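Local coordinates for protein sulfoquinovosidase (Escherichia coli, PDB 5AEG) that hydrolyses sulfoquinovosyl diacylglycerides and simple sulfoquinovosides such as sulfoquinovosyl glycerol, releasing sulfoquinovose for sulfoglycolysis, at residues Cys436-Leu441 with Gln462-Met467; Trp385-Ile390 with Leu441-Lys446; Gly284-Asp289 with Leu451-Ala456; Pro247-Trp252 with Glu574-Asn579. All coordinates share one frame; numbering follows the deposited sequence.

Contact 1. Residues Cys436-Leu441 with Gln462-Met467; sequences CNYEAL and QKYSTM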
loop_
_atom_site.group_PDB
_atom_site.type_symbol
_atom_site.label_atom_id
_atom_site.label_comp_id
_atom_site.label_asym_id
_atom_site.label_seq_id
_atom_site.Cartn_x
_atom_site.Cartn_y
_atom_site.Cartn_z
ATOM N N CYS A 436 1.598 13.749 -8.671
ATOM C CA CYS A 436 1.276 15.173 -8.463
ATOM C C CYS A 436 1.966 15.682 -7.215
ATOM O O CYS A 436 2.645 16.770 -7.186
ATOM C CB CYS A 436 -0.236 15.340 -8.381
ATOM S SG CYS A 436 -0.840 17.059 -8.329
ATOM N N ASN A 437 1.893 14.872 -6.159
ATOM C CA ASN A 437 2.604 15.158 -4.923
ATOM C C ASN A 437 4.133 15.170 -5.077
ATOM O O ASN A 437 4.821 16.123 -4.635
ATOM C CB ASN A 437 2.128 14.162 -3.815
ATOM C CG ASN A 437 0.716 14.474 -3.298
ATOM O OD1 ASN A 437 0.538 15.275 -2.353
ATOM N ND2 ASN A 437 -0.297 13.821 -3.875
ATOM N N TYR A 438 4.675 14.102 -5.672
ATOM C CA TYR A 438 6.104 13.947 -5.858
ATOM C C TYR A 438 6.648 15.140 -6.671
ATOM O O TYR A 438 7.642 15.705 -6.308
ATOM C CB TYR A 438 6.359 12.647 -6.630
ATOM C CG TYR A 438 7.763 12.389 -6.967
ATOM C CD1 TYR A 438 8.586 11.756 -6.081
ATOM C CD2 TYR A 438 8.308 12.845 -8.195
ATOM C CE1 TYR A 438 9.926 11.537 -6.389
ATOM C CE2 TYR A 438 9.641 12.621 -8.512
ATOM C CZ TYR A 438 10.435 11.973 -7.605
ATOM O OH TYR A 438 11.758 11.762 -7.906
ATOM N N GLU A 439 5.943 15.516 -7.754
ATOM C CA GLU A 439 6.383 16.670 -8.602
ATOM C C GLU A 439 6.326 17.985 -7.866
ATOM O O GLU A 439 7.239 18.824 -8.000
ATOM C CB GLU A 439 5.659 16.710 -9.963
ATOM C CG GLU A 439 6.192 15.609 -10.837
ATOM C CD GLU A 439 5.567 15.517 -12.238
ATOM O OE1 GLU A 439 4.456 15.955 -12.490
ATOM O OE2 GLU A 439 6.203 14.863 -13.053
ATOM N N ALA A 440 5.377 18.139 -6.964
ATOM C CA ALA A 440 5.348 19.320 -6.161
ATOM C C ALA A 440 6.618 19.471 -5.341
ATOM O O ALA A 440 7.244 20.543 -5.305
ATOM C CB ALA A 440 4.107 19.352 -5.289
ATOM N N LEU A 441 7.066 18.367 -4.753
ATOM C CA LEU A 441 8.322 18.365 -4.032
ATOM C C LEU A 441 9.527 18.505 -5.001
ATOM O O LEU A 441 10.503 19.215 -4.701
ATOM C CB LEU A 441 8.582 17.087 -3.199
ATOM C CG LEU A 441 7.900 16.962 -1.796
ATOM C CD1 LEU A 441 6.453 17.204 -1.857
ATOM C CD2 LEU A 441 8.218 15.580 -1.221
ATOM N N GLN A 462 5.811 3.135 -6.442
ATOM C CA GLN A 462 7.166 2.792 -6.038
ATOM C C GLN A 462 8.204 3.945 -6.242
ATOM O O GLN A 462 9.175 4.049 -5.482
ATOM C CB GLN A 462 7.631 1.559 -6.787
ATOM C CG GLN A 462 6.912 0.266 -6.502
ATOM C CD GLN A 462 5.560 0.142 -7.174
ATOM O OE1 GLN A 462 5.214 0.931 -8.083
ATOM N NE2 GLN A 462 4.784 -0.848 -6.733
ATOM N N LYS A 463 8.004 4.753 -7.273
ATOM C CA LYS A 463 8.842 5.971 -7.490
ATOM C C LYS A 463 8.204 7.203 -6.779
ATOM O O LYS A 463 8.893 8.024 -6.147
ATOM C CB LYS A 463 8.914 6.318 -9.000
ATOM C CG LYS A 463 9.803 7.551 -9.316
ATOM C CD LYS A 463 10.020 7.596 -10.830
ATOM C CE LYS A 463 10.684 8.860 -11.383
ATOM N NZ LYS A 463 11.580 9.494 -10.392
ATOM N N TYR A 464 6.893 7.330 -6.931
ATOM C CA TYR A 464 6.245 8.586 -6.614
ATOM C C TYR A 464 5.723 8.738 -5.184
ATOM O O TYR A 464 5.590 9.866 -4.760
ATOM C CB TYR A 464 5.096 8.837 -7.595
ATOM C CG TYR A 464 5.575 8.998 -9.031
ATOM C CD1 TYR A 464 6.614 9.875 -9.345
ATOM C CD2 TYR A 464 5.038 8.216 -10.039
ATOM C CE1 TYR A 464 7.067 10.019 -10.665
ATOM C CE2 TYR A 464 5.487 8.342 -11.347
ATOM C CZ TYR A 464 6.492 9.243 -11.647
ATOM O OH TYR A 464 6.910 9.333 -12.936
ATOM N N SER A 465 5.448 7.654 -4.433
ATOM C CA SER A 465 4.938 7.853 -3.030
ATOM C C SER A 465 6.152 7.741 -2.102
ATOM O O SER A 465 6.818 6.690 -2.027
ATOM C CB SER A 465 3.900 6.841 -2.627
ATOM O OG SER A 465 3.526 7.067 -1.286
ATOM N N THR A 466 6.438 8.793 -1.361
ATOM C CA THR A 466 7.553 8.780 -0.495
ATOM C C THR A 466 7.353 7.909 0.770
ATOM O O THR A 466 8.330 7.609 1.472
ATOM C CB THR A 466 7.878 10.231 -0.031
ATOM O OG1 THR A 466 6.649 10.932 0.320
ATOM C CG2 THR A 466 8.544 11.036 -1.229
ATOM N N MET A 467 6.117 7.543 1.066
ATOM C CA MET A 467 5.817 6.665 2.230
ATOM C C MET A 467 4.445 6.134 2.085
ATOM O O MET A 467 3.501 6.926 1.774
ATOM C CB MET A 467 5.909 7.487 3.523
ATOM C CG MET A 467 5.379 6.788 4.742
ATOM S SD MET A 467 6.289 5.345 5.354
ATOM C CE MET A 467 7.709 6.211 6.067
#
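With CG anti to the backbone N (chi1 177°), the Tyr438 ring projects at the short helix, while Tyr464 keeps CG beside its own N (chi1 -64°) and turns the rim of its ring to meet it. The product is a T-shaped (edge-to-face) tyrosine pair on the outer layer of the family 31 TIM barrel, joining helix 422-444 to the end of helix 461-464. Ring centroids stand 5.3 Å apart with planes at 67°, and Tyr464 CD1 comes within 3.6 Å of Tyr438 CD2, over the face of the Tyr438 ring. The helices approach closely here, CA of Tyr438 lying 5.4 Å from CA of Tyr464. Tyr464 O, on the last helical residue before Ser465 leaves helical geometry, is buried against Tyr438 CB at 3.4 Å and finds no polar partner in the model. A leucine in place of Tyr438 would probably leave the Tyr464 edge without a ring face to rest on and Lys463 NZ without its weak hydroxyl partner. Lys463 itself lays CG over one face of the Tyr464 ring, then bends at its last torsion, sending NZ to Tyr438 OH in a weak hydrogen bond of 3.4 Å.

Contact 2. Residues Trp385-Ile390 with Leu441-Lys446; sequences WFKEVI and LEETGK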
loop_
_atom_site.group_PDB
_atom_site.type_symbol
_atom_site.label_atom_id
_atom_site.label_comp_id
_atom_site.label_asym_id
_atom_site.label_seq_id
_atom_site.Cartn_x
_atom_site.Cartn_y
_atom_site.Cartn_z
ATOM N N TRP A 385 -2.346 22.831 -12.107
ATOM C CA TRP A 385 -3.070 23.692 -11.161
ATOM C C TRP A 385 -3.060 23.104 -9.753
ATOM O O TRP A 385 -2.849 23.791 -8.802
ATOM C CB TRP A 385 -4.528 23.843 -11.602
ATOM C CG TRP A 385 -5.520 24.444 -10.591
ATOM C CD1 TRP A 385 -5.617 25.755 -10.169
ATOM C CD2 TRP A 385 -6.535 23.739 -9.881
ATOM N NE1 TRP A 385 -6.634 25.889 -9.263
ATOM C CE2 TRP A 385 -7.211 24.669 -9.065
ATOM C CE3 TRP A 385 -6.974 22.417 -9.884
ATOM C CZ2 TRP A 385 -8.269 24.308 -8.265
ATOM C CZ3 TRP A 385 -8.021 22.066 -9.095
ATOM C CH2 TRP A 385 -8.658 23.003 -8.292
ATOM N N PHE A 386 -3.414 21.824 -9.651
ATOM C CA PHE A 386 -3.507 21.185 -8.348
ATOM C C PHE A 386 -2.128 21.013 -7.733
ATOM O O PHE A 386 -1.958 21.174 -6.540
ATOM C CB PHE A 386 -4.267 19.854 -8.466
ATOM C CG PHE A 386 -5.006 19.484 -7.230
ATOM C CD1 PHE A 386 -5.886 20.361 -6.653
ATOM C CD2 PHE A 386 -4.804 18.269 -6.613
ATOM C CE1 PHE A 386 -6.633 20.004 -5.553
ATOM C CE2 PHE A 386 -5.483 17.942 -5.455
ATOM C CZ PHE A 386 -6.419 18.769 -4.920
ATOM N N LYS A 387 -1.124 20.708 -8.535
ATOM C CA LYS A 387 0.240 20.755 -8.054
ATOM C C LYS A 387 0.615 22.152 -7.475
ATOM O O LYS A 387 1.318 22.256 -6.481
ATOM C CB LYS A 387 1.159 20.278 -9.157
ATOM C CG LYS A 387 2.645 20.437 -8.843
ATOM C CD LYS A 387 3.464 19.377 -9.560
ATOM C CE LYS A 387 3.252 19.218 -11.072
ATOM N NZ LYS A 387 3.649 20.438 -11.791
ATOM N N GLU A 388 0.127 23.245 -8.078
ATOM C CA GLU A 388 0.370 24.595 -7.513
ATOM C C GLU A 388 -0.352 24.835 -6.247
ATOM O O GLU A 388 0.156 25.538 -5.357
ATOM C CB GLU A 388 0.027 25.755 -8.525
ATOM C CG GLU A 388 0.976 25.752 -9.728
ATOM C CD GLU A 388 2.458 25.952 -9.396
ATOM O OE1 GLU A 388 2.710 26.870 -8.571
ATOM O OE2 GLU A 388 3.360 25.215 -9.951
ATOM N N VAL A 389 -1.536 24.269 -6.137
ATOM C CA VAL A 389 -2.230 24.299 -4.872
ATOM C C VAL A 389 -1.323 23.701 -3.787
ATOM O O VAL A 389 -1.194 24.292 -2.718
ATOM C CB VAL A 389 -3.579 23.557 -4.915
ATOM C CG1 VAL A 389 -4.147 23.335 -3.533
ATOM C CG2 VAL A 389 -4.610 24.335 -5.741
ATOM N N ILE A 390 -0.739 22.532 -4.053
ATOM C CA ILE A 390 0.145 21.910 -3.086
ATOM C C ILE A 390 1.303 22.836 -2.793
ATOM O O ILE A 390 1.638 23.070 -1.621
ATOM C CB ILE A 390 0.648 20.479 -3.539
ATOM C CG1 ILE A 390 -0.518 19.468 -3.570
ATOM C CG2 ILE A 390 1.640 19.913 -2.517
ATOM C CD1 ILE A 390 -0.258 18.207 -4.411
ATOM N N LEU A 441 7.066 18.367 -4.753
ATOM C CA LEU A 441 8.322 18.365 -4.032
ATOM C C LEU A 441 9.527 18.505 -5.001
ATOM O O LEU A 441 10.503 19.215 -4.701
ATOM C CB LEU A 441 8.582 17.087 -3.199
ATOM C CG LEU A 441 7.900 16.962 -1.796
ATOM C CD1 LEU A 441 6.453 17.204 -1.857
ATOM C CD2 LEU A 441 8.218 15.580 -1.221
ATOM N N GLU A 442 9.479 17.770 -6.073
ATOM C CA GLU A 442 10.610 17.829 -7.040
ATOM C C GLU A 442 10.809 19.306 -7.497
ATOM O O GLU A 442 11.910 19.817 -7.460
ATOM C CB GLU A 442 10.333 16.943 -8.222
ATOM C CG GLU A 442 11.535 16.584 -9.040
ATOM C CD GLU A 442 11.150 15.764 -10.278
ATOM O OE1 GLU A 442 9.948 15.724 -10.687
ATOM O OE2 GLU A 442 12.045 15.105 -10.830
ATOM N N GLU A 443 9.721 19.964 -7.850
ATOM C CA GLU A 443 9.767 21.308 -8.366
ATOM C C GLU A 443 10.158 22.361 -7.341
ATOM O O GLU A 443 10.554 23.402 -7.752
ATOM C CB GLU A 443 8.460 21.670 -9.069
ATOM C CG GLU A 443 8.275 20.824 -10.314
ATOM C CD GLU A 443 6.947 20.934 -10.953
ATOM O OE1 GLU A 443 6.131 21.772 -10.549
ATOM O OE2 GLU A 443 6.674 20.135 -11.870
ATOM N N THR A 444 10.100 22.093 -6.039
ATOM C CA THR A 444 10.428 23.066 -4.994
ATOM C C THR A 444 11.724 22.704 -4.323
ATOM O O THR A 444 12.155 23.347 -3.393
ATOM C CB THR A 444 9.355 23.145 -3.904
ATOM O OG1 THR A 444 9.007 21.822 -3.481
ATOM C CG2 THR A 444 8.114 23.865 -4.392
ATOM N N GLY A 445 12.365 21.664 -4.797
ATOM C CA GLY A 445 13.610 21.182 -4.199
ATOM C C GLY A 445 13.409 20.528 -2.860
ATOM O O GLY A 445 14.294 20.618 -2.022
ATOM N N LYS A 446 12.262 19.865 -2.625
ATOM C CA LYS A 446 12.030 19.376 -1.286
ATOM C C LYS A 446 12.061 17.854 -1.122
ATOM O O LYS A 446 11.727 17.338 -0.047
ATOM C CB LYS A 446 10.716 19.983 -0.767
ATOM C CG LYS A 446 10.715 21.525 -0.577
ATOM C CD LYS A 446 11.681 22.005 0.458
ATOM C CE LYS A 446 11.579 23.513 0.617
ATOM N NZ LYS A 446 11.945 23.835 1.977
#
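Lys387 and Glu443 meet in a two-pronged salt bridge: the ammonium nitrogen sits in the fork of the carboxylate, with Lys387 NZ 3.0 Å from Glu443 OE2 and 3.1 Å from Glu443 OE1. Both oxygens are met on their syn sides, and the nitrogen stands only 17° out of the carboxylate plane. The glutamate arrives extended beyond CG, whereas bends of the lysine at chi3 (52°) and again at chi4 bring NZ back to the carboxylate, with Lys387 CD 3.7 Å from Glu443 OE1. The two side chains cross at about a right angle. Replacing Lys387 by an alanine takes the ammonium from both oxygens of Glu443, which would probably be left with Lys391 at OE1 and be freer to turn. In the next shell Lys391 forms salt bridges to both Glu443 OE1 and Glu388 OE2, and its charge probably offsets the repulsion between these acids, Glu388 OE2 and Glu443 OE1 being 4.5 Å apart. The aliphatic part of Lys387 packs against Cys436 and Glu439. Just beyond Glu443, Gly445, with positive phi, makes a Schellman motif in which Lys446 N bonds to Leu441 O. The ion pair thus joins helices 380-395 and 422-444, neighbours in the outer layer of the family 31 TIM barrel.

Contact 3. Residues Gly284-Asp289 with Leu451-Ala456; sequences GIWAQD and LFFMRA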
loop_
_atom_site.group_PDB
_atom_site.type_symbol
_atom_site.label_atom_id
_atom_site.label_comp_id
_atom_site.label_asym_id
_atom_site.label_seq_id
_atom_site.Cartn_x
_atom_site.Cartn_y
_atom_site.Cartn_z
ATOM N N GLY A 284 6.978 15.999 15.460
ATOM C CA GLY A 284 5.934 16.582 14.600
ATOM C C GLY A 284 4.555 16.592 15.177
ATOM O O GLY A 284 4.229 15.820 16.072
ATOM N N ILE A 285 3.742 17.425 14.569
ATOM C CA ILE A 285 2.323 17.503 14.741
ATOM C C ILE A 285 1.634 17.372 13.371
ATOM O O ILE A 285 1.938 18.120 12.438
ATOM C CB ILE A 285 1.984 18.905 15.300
ATOM C CG1 ILE A 285 2.596 19.031 16.728
ATOM C CG2 ILE A 285 0.469 19.101 15.372
ATOM C CD1 ILE A 285 2.398 20.394 17.299
ATOM N N TRP A 286 0.708 16.473 13.290
ATOM C CA TRP A 286 -0.034 16.190 12.042
ATOM C C TRP A 286 -1.506 16.531 12.394
ATOM O O TRP A 286 -2.123 15.894 13.243
ATOM C CB TRP A 286 0.069 14.692 11.685
ATOM C CG TRP A 286 -0.926 14.368 10.596
ATOM C CD1 TRP A 286 -1.036 14.985 9.401
ATOM C CD2 TRP A 286 -2.018 13.462 10.691
ATOM N NE1 TRP A 286 -2.108 14.481 8.692
ATOM C CE2 TRP A 286 -2.728 13.529 9.468
ATOM C CE3 TRP A 286 -2.405 12.539 11.631
ATOM C CZ2 TRP A 286 -3.898 12.785 9.243
ATOM C CZ3 TRP A 286 -3.534 11.735 11.359
ATOM C CH2 TRP A 286 -4.273 11.906 10.205
ATOM N N ALA A 287 -1.992 17.617 11.813
ATOM C CA ALA A 287 -3.314 18.172 12.112
ATOM C C ALA A 287 -4.116 18.179 10.815
ATOM O O ALA A 287 -4.020 19.121 9.977
ATOM C CB ALA A 287 -3.174 19.620 12.650
ATOM N N GLN A 288 -4.892 17.139 10.612
ATOM C CA GLN A 288 -5.636 17.049 9.348
ATOM C C GLN A 288 -6.769 18.123 9.181
ATOM O O GLN A 288 -7.214 18.343 8.026
ATOM C CB GLN A 288 -6.170 15.660 9.121
ATOM C CG GLN A 288 -7.196 15.172 10.137
ATOM C CD GLN A 288 -7.819 13.834 9.743
ATOM O OE1 GLN A 288 -7.536 13.280 8.666
ATOM N NE2 GLN A 288 -8.790 13.393 10.566
ATOM N N ASP A 289 -7.206 18.716 10.297
ATOM C CA ASP A 289 -8.202 19.830 10.261
ATOM C C ASP A 289 -7.620 21.233 10.078
ATOM O O ASP A 289 -8.370 22.192 10.299
ATOM C CB ASP A 289 -9.197 19.766 11.495
ATOM C CG ASP A 289 -8.539 19.967 12.795
ATOM O OD1 ASP A 289 -7.325 19.670 12.872
ATOM O OD2 ASP A 289 -9.180 20.470 13.753
ATOM N N LEU A 451 7.967 15.045 3.715
ATOM C CA LEU A 451 7.476 13.632 3.659
ATOM C C LEU A 451 5.936 13.598 3.550
ATOM O O LEU A 451 5.217 14.030 4.487
ATOM C CB LEU A 451 8.014 12.832 4.895
ATOM C CG LEU A 451 7.573 11.383 4.623
ATOM C CD1 LEU A 451 8.402 10.545 3.692
ATOM C CD2 LEU A 451 6.615 10.722 5.582
ATOM N N PHE A 452 5.440 13.114 2.435
ATOM C CA PHE A 452 4.005 12.815 2.323
ATOM C C PHE A 452 3.764 11.313 2.400
ATOM O O PHE A 452 4.639 10.478 2.064
ATOM C CB PHE A 452 3.336 13.450 1.089
ATOM C CG PHE A 452 3.812 12.970 -0.186
ATOM C CD1 PHE A 452 3.203 11.875 -0.817
ATOM C CD2 PHE A 452 4.818 13.643 -0.831
ATOM C CE1 PHE A 452 3.663 11.455 -2.075
ATOM C CE2 PHE A 452 5.302 13.208 -2.029
ATOM C CZ PHE A 452 4.724 12.147 -2.673
ATOM N N PHE A 453 2.585 10.958 2.827
ATOM C CA PHE A 453 2.264 9.564 2.980
ATOM C C PHE A 453 0.899 9.297 2.382
ATOM O O PHE A 453 -0.005 10.142 2.537
ATOM C CB PHE A 453 2.428 9.081 4.437
ATOM C CG PHE A 453 1.737 9.931 5.472
ATOM C CD1 PHE A 453 2.356 11.037 5.995
ATOM C CD2 PHE A 453 0.509 9.531 5.992
ATOM C CE1 PHE A 453 1.709 11.841 6.926
ATOM C CE2 PHE A 453 -0.133 10.295 6.965
ATOM C CZ PHE A 453 0.488 11.439 7.432
ATOM N N MET A 454 0.749 8.116 1.766
ATOM C CA MET A 454 -0.460 7.753 1.052
ATOM C C MET A 454 -0.971 6.431 1.478
ATOM O O MET A 454 -0.183 5.554 1.935
ATOM C CB MET A 454 -0.113 7.650 -0.498
ATOM C CG MET A 454 0.452 8.953 -0.997
ATOM S SD MET A 454 0.556 9.020 -2.796
ATOM C CE MET A 454 -1.158 9.163 -3.297
ATOM N N ARG A 455 -2.276 6.195 1.295
ATOM C CA ARG A 455 -2.763 4.844 1.409
ATOM C C ARG A 455 -2.986 4.142 0.075
ATOM O O ARG A 455 -2.627 3.017 -0.075
ATOM C CB ARG A 455 -4.006 4.701 2.285
ATOM C CG ARG A 455 -5.297 5.380 1.865
ATOM C CD ARG A 455 -6.407 5.129 2.933
ATOM N NE ARG A 455 -7.453 6.132 2.635
ATOM C CZ ARG A 455 -8.606 5.979 1.977
ATOM N NH1 ARG A 455 -9.075 4.841 1.585
ATOM N NH2 ARG A 455 -9.333 7.032 1.693
ATOM N N ALA A 456 -3.674 4.795 -0.857
ATOM C CA ALA A 456 -3.829 4.250 -2.193
ATOM C C ALA A 456 -2.565 4.206 -2.990
ATOM O O ALA A 456 -1.688 5.060 -2.818
ATOM C CB ALA A 456 -4.910 5.031 -2.944
#
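Trp286 and Phe453 make the whole of this contact, a T-shaped (edge-to-face) aromatic pair inside the TIM barrel, formed between strands whose backbones stay well apart: the nearest CA atoms, those of Trp286 and Phe452, are separated by 11.1 Å. The two large aromatic side chains bridge the gap. Phe453 points its far end, CZ, at one face of the indole, above the rim of the ring system, and approaches Trp286 NE1 to 4.2 Å and Trp286 CD1 to 4.3 Å. The phenyl centroid lies 5.6 Å from that of the five-membered ring, with the planes at 69°. Phe453 holds CG between its backbone N and carbonyl carbon (chi1 51°), while the indole extends opposite its own N (chi1 168°), and these two settings aim the rings at each other.

Even this touch is light, burying little surface between the segments, but both residues are buried, and on the enclosed side Leu331 and Met403 pack against both rings. The indole N-H is hydrogen-bonded to Ala332 O rather than directed at Phe453. The less enclosed side probably lies toward the substrate pocket: Gln288, partly exposed and a sulfoquinovosyl lipid-binding residue, has its backbone N over the opposite indole face, and the nearest atoms of the side chains of Trp286 and His537, another binding residue, are about 3 Å apart. Beyond Phe453, Arg455 forms salt bridges to the nucleophile Asp405 and to Glu408.

In the barrel, strands 329-334 and 401-404 lie between strand 282-286 and strand 451-454, and the aromatic pair reaches across them on the interior side, while Phe452 and Met454 turn outward to helix 422-444.

Contact 4. Residues Pro247-Trp252 with Glu574-Asn579; sequences PELPDW and EAVALN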
loop_
_atom_site.group_PDB
_atom_site.type_symbol
_atom_site.label_atom_id
_atom_site.label_comp_id
_atom_site.label_asym_id
_atom_site.label_seq_id
_atom_site.Cartn_x
_atom_site.Cartn_y
_atom_site.Cartn_z
ATOM N N PRO A 247 12.673 7.747 -2.494
ATOM C CA PRO A 247 13.737 8.551 -1.889
ATOM C C PRO A 247 14.109 8.113 -0.511
ATOM O O PRO A 247 13.310 7.449 0.210
ATOM C CB PRO A 247 13.121 9.970 -1.838
ATOM C CG PRO A 247 11.959 9.946 -2.760
ATOM C CD PRO A 247 11.454 8.512 -2.714
ATOM N N GLU A 248 15.311 8.496 -0.093
ATOM C CA GLU A 248 15.630 8.514 1.326
ATOM C C GLU A 248 14.688 9.450 2.085
ATOM O O GLU A 248 14.286 10.466 1.584
ATOM C CB GLU A 248 17.069 8.968 1.572
ATOM C CG GLU A 248 18.079 7.963 1.050
ATOM C CD GLU A 248 19.530 8.359 1.298
ATOM O OE1 GLU A 248 19.807 9.475 1.746
ATOM O OE2 GLU A 248 20.374 7.523 1.060
ATOM N N LEU A 249 14.279 9.008 3.296
ATOM C CA LEU A 249 13.415 9.804 4.176
ATOM C C LEU A 249 14.160 11.017 4.726
ATOM O O LEU A 249 15.367 10.955 5.004
ATOM C CB LEU A 249 12.942 8.971 5.368
ATOM C CG LEU A 249 12.060 7.752 5.071
ATOM C CD1 LEU A 249 11.754 6.941 6.329
ATOM C CD2 LEU A 249 10.760 8.198 4.464
ATOM N N PRO A 250 13.418 12.070 5.010
ATOM C CA PRO A 250 14.095 13.159 5.725
ATOM C C PRO A 250 14.608 12.721 7.027
ATOM O O PRO A 250 13.963 11.881 7.705
ATOM C CB PRO A 250 13.032 14.203 5.898
ATOM C CG PRO A 250 11.995 13.906 4.833
ATOM C CD PRO A 250 12.055 12.430 4.588
ATOM N N ASP A 251 15.720 13.331 7.426
ATOM C CA ASP A 251 16.406 12.988 8.675
ATOM C C ASP A 251 15.522 13.113 9.913
ATOM O O ASP A 251 15.693 12.400 10.868
ATOM C CB ASP A 251 17.679 13.840 8.872
ATOM C CG ASP A 251 18.614 13.220 9.927
ATOM O OD1 ASP A 251 19.073 12.074 9.681
ATOM O OD2 ASP A 251 18.730 13.774 11.022
ATOM N N TRP A 252 14.568 14.033 9.867
ATOM C CA TRP A 252 13.751 14.332 11.029
ATOM C C TRP A 252 12.669 13.229 11.327
ATOM O O TRP A 252 12.119 13.152 12.452
ATOM C CB TRP A 252 13.138 15.746 10.918
ATOM C CG TRP A 252 12.291 15.955 9.696
ATOM C CD1 TRP A 252 12.683 16.532 8.540
ATOM C CD2 TRP A 252 10.899 15.605 9.524
ATOM N NE1 TRP A 252 11.640 16.597 7.679
ATOM C CE2 TRP A 252 10.538 16.021 8.243
ATOM C CE3 TRP A 252 9.909 15.041 10.372
ATOM C CZ2 TRP A 252 9.266 15.853 7.734
ATOM C CZ3 TRP A 252 8.631 14.875 9.885
ATOM C CH2 TRP A 252 8.301 15.297 8.577
ATOM N N GLU A 574 20.467 3.673 7.785
ATOM C CA GLU A 574 21.164 2.763 6.907
ATOM C C GLU A 574 20.205 1.872 6.062
ATOM O O GLU A 574 20.385 1.712 4.834
ATOM C CB GLU A 574 22.180 1.918 7.702
ATOM C CG GLU A 574 22.861 0.803 6.864
ATOM C CD GLU A 574 23.723 -0.120 7.728
ATOM O OE1 GLU A 574 23.259 -1.107 8.377
ATOM O OE2 GLU A 574 24.895 0.233 7.851
ATOM N N ALA A 575 19.207 1.274 6.724
ATOM C CA ALA A 575 18.193 0.485 6.014
ATOM C C ALA A 575 17.447 1.288 4.966
ATOM O O ALA A 575 17.286 0.827 3.809
ATOM C CB ALA A 575 17.243 -0.219 7.002
ATOM N N VAL A 576 17.024 2.501 5.328
ATOM C CA VAL A 576 16.318 3.381 4.363
ATOM C C VAL A 576 17.212 3.749 3.147
ATOM O O VAL A 576 16.738 3.862 2.033
ATOM C CB VAL A 576 15.744 4.597 5.103
ATOM C CG1 VAL A 576 15.305 5.691 4.154
ATOM C CG2 VAL A 576 14.626 4.150 6.040
ATOM N N ALA A 577 18.520 3.919 3.381
ATOM C CA ALA A 577 19.462 4.206 2.289
ATOM C C ALA A 577 19.579 2.997 1.326
ATOM O O ALA A 577 19.495 3.169 0.106
ATOM C CB ALA A 577 20.839 4.660 2.891
ATOM N N LEU A 578 19.629 1.790 1.857
ATOM C CA LEU A 578 19.578 0.548 1.034
ATOM C C LEU A 578 18.293 0.368 0.212
ATOM O O LEU A 578 18.310 -0.047 -0.990
ATOM C CB LEU A 578 19.783 -0.678 1.878
ATOM C CG LEU A 578 21.217 -0.752 2.392
ATOM C CD1 LEU A 578 21.295 -1.647 3.605
ATOM C CD2 LEU A 578 22.203 -1.275 1.274
ATOM N N ASN A 579 17.173 0.743 0.841
ATOM C CA ASN A 579 15.939 0.790 0.097
ATOM C C ASN A 579 15.969 1.710 -1.089
ATOM O O ASN A 579 15.507 1.352 -2.164
ATOM C CB ASN A 579 14.746 1.216 1.030
ATOM C CG ASN A 579 13.424 1.070 0.329
ATOM O OD1 ASN A 579 12.979 -0.055 -0.015
ATOM N ND2 ASN A 579 12.770 2.170 0.124
HETATM O O HOH W 1 14.123 4.757 0.966
HETATM O O HOH W 2 20.684 5.483 -0.859
#
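The loop 247-252 runs in an extended conformation from Pro247 to Pro250 beside one turn of helix 569-582, its closest approach being 5.8 Å between CA of Glu248 and CA of Ala577. Val576 supplies the apolar part, pointing at the loop. Its CG1, set opposite the backbone N (chi1 166°), lies 3.6 Å from Leu249 N and 4.0 Å from Leu249 CG, while the other branch, CG2, meets Leu249 CD1. The two branched side chains cross at about a right angle at van der Waals distance, with no direct hydrogen bond between the segments. Glu248 instead stretches alongside the helix, and its OE2 comes within 3.4 Å of Ala577 CB.

Water completes the polar joins. One molecule donates to Pro247 O (2.9 Å) and to Val576 O (3.0 Å) and accepts from Asn579 ND2, thus tying loop carbonyl, helix carbonyl and amide together; a second donates to Glu248 OE2 and Ala577 O, both at 2.8 Å. Farther along, Asp251 forms salt bridges to Lys573 and Lys569 of the same helix. Leading from helix 232-243 into strand 257-260 of the family 31 TIM barrel, the loop is thus held between helix 569-582 and strand 451-454, whose Leu451 touches Leu249 and Pro250.

Strand 451-454 connects most of these contacts. Contact 3 lies in the barrel interior and is aromatic throughout; on the strand's other side, Phe452 packs against Asn437 of contact 1 and Leu441, which contacts 1 and 2 share. Helix 422-444 serves both of these, with a buried tyrosine on one flank and a charged, partly solvent-facing pair on the other, about 10 Å apart between centres. Contact 4 is water-mediated at its polar edge, yet Leu249 reaches inward to Leu451 and to Met467. Contacts 2 and 4 do not touch. Contact 1 mixes rings with a weak lysine bond, whereas ions in contact 2 and water in contact 4 appear where Glu443 and Glu248 are exposed.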